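Local coordinates for protein Ves (Pseudomonas fluorescens, PDB 5V00), which is a bicupin protein, HutD, involved in histidine utilization, whose precise molecular role is not established, at residues 149-152 / 153-156. Residues are numbered along the deposited sequence; the frame is centred on the assembly and turned at random.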
# COMPACT_ATOMS: atom_id res chain seq x y z
N SER B 149 -2.82 -4.96 13.74
CA SER B 149 -3.08 -4.53 15.11
C SER B 149 -4.55 -4.25 15.45
O SER B 149 -5.23 -3.57 14.65
CB SER B 149 -2.29 -3.24 15.40
OG SER B 149 -2.63 -2.73 16.66
N VAL B 150 -5.00 -4.71 16.62
CA VAL B 150 -6.27 -4.27 17.16
C VAL B 150 -6.05 -3.63 18.52
O VAL B 150 -6.89 -3.74 19.39
CB VAL B 150 -7.35 -5.38 17.16
CG1 VAL B 150 -7.71 -5.82 15.73
CG2 VAL B 150 -6.92 -6.56 17.98
N ALA B 151 -4.89 -2.99 18.70
CA ALA B 151 -4.55 -2.40 20.01
C ALA B 151 -3.90 -1.07 19.80
O ALA B 151 -3.42 -0.75 18.68
CB ALA B 151 -3.62 -3.29 20.80
N ASP B 152 -3.83 -0.27 20.88
CA ASP B 152 -3.16 1.02 20.72
C ASP B 152 -1.70 0.93 20.34
O ASP B 152 -1.14 1.83 19.70
CB ASP B 152 -3.27 1.83 22.01
CG ASP B 152 -4.66 2.37 22.25
OD1 ASP B 152 -5.50 2.44 21.37
OD2 ASP B 152 -4.90 2.75 23.39
N GLU B 153 -1.02 -0.13 20.79
CA GLU B 153 0.38 -0.31 20.47
C GLU B 153 0.74 -1.81 20.35
O GLU B 153 0.77 -2.54 21.33
CB GLU B 153 1.28 0.33 21.51
CG GLU B 153 2.72 0.33 21.13
CD GLU B 153 3.63 1.07 22.09
OE1 GLU B 153 4.20 0.41 22.96
OE2 GLU B 153 3.74 2.28 21.96
N VAL B 154 0.96 -2.27 19.14
CA VAL B 154 1.56 -3.59 18.91
C VAL B 154 3.01 -3.33 18.43
O VAL B 154 3.28 -2.53 17.48
CB VAL B 154 0.77 -4.32 17.85
CG1 VAL B 154 1.54 -5.55 17.39
CG2 VAL B 154 -0.61 -4.66 18.41
N LYS B 155 3.96 -3.92 19.13
CA LYS B 155 5.38 -3.82 18.79
C LYS B 155 5.86 -4.99 18.00
O LYS B 155 5.65 -6.13 18.42
CB LYS B 155 6.21 -3.74 20.09
CG LYS B 155 5.88 -2.52 20.97
CD LYS B 155 6.67 -2.56 22.29
CE LYS B 155 7.92 -1.78 22.25
NZ LYS B 155 8.91 -2.29 23.27
N VAL B 156 6.50 -4.73 16.88
CA VAL B 156 6.96 -5.78 16.00
C VAL B 156 8.01 -5.22 15.07
O VAL B 156 7.81 -4.17 14.42
CB VAL B 156 5.82 -6.46 15.21
CG1 VAL B 156 4.92 -5.42 14.51
CG2 VAL B 156 6.36 -7.52 14.26
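OG of Ser149 and the CG2 methyl of Val154 meet across a tight loop, five residues apart along the chain. At Glu153 the chain turns out of the loop. Glu153 follows Asp152 directly, and the Asp152 carboxylate leads away from the turn. The Glu153 side chain has CG anti to the backbone N (chi1 -172°) and runs on extended beyond CG, which carries its carboxylate out to a long, weak ion pair between OE2 and Lys160.

Val154 follows and is buried. Its CG2 branch does the touching: it lies 3.3 Å from OG of Ser149 and 3.7 Å from CB of the same serine. On the loop side the same methyl meets CB of Ala151 at 4.1 Å, a methyl-to-methyl contact. CG2 stands anti to the carbonyl carbon, beside the backbone N, which brings it back over the loop.

The loop itself is held by an ST turn. Ser149 OG accepts a nearly straight bond from the backbone N of Ala151 (3.1 Å, 169°). This serine ends strand 144-149, and the loop leads into strand 154-156. The first strand lies in a five-stranded antiparallel sheet and the second in a four-stranded one, probably both of the C-terminal cupin of this bicupin. The loop thus carries the chain from one sheet to the other. OG also lies within weak hydrogen-bonding range of the carbonyl oxygens of Leu161 and Gly162, and its one proton can serve only one of them fully at a time. With an alanine here, the N-H of Ala151 would probably lose its side-chain acceptor, and CG2 of Val154 its close oxygen neighbour.

Beyond the loop, Val154 packs on Val180 of strand 176-181, and its backbone bonds with Leu161.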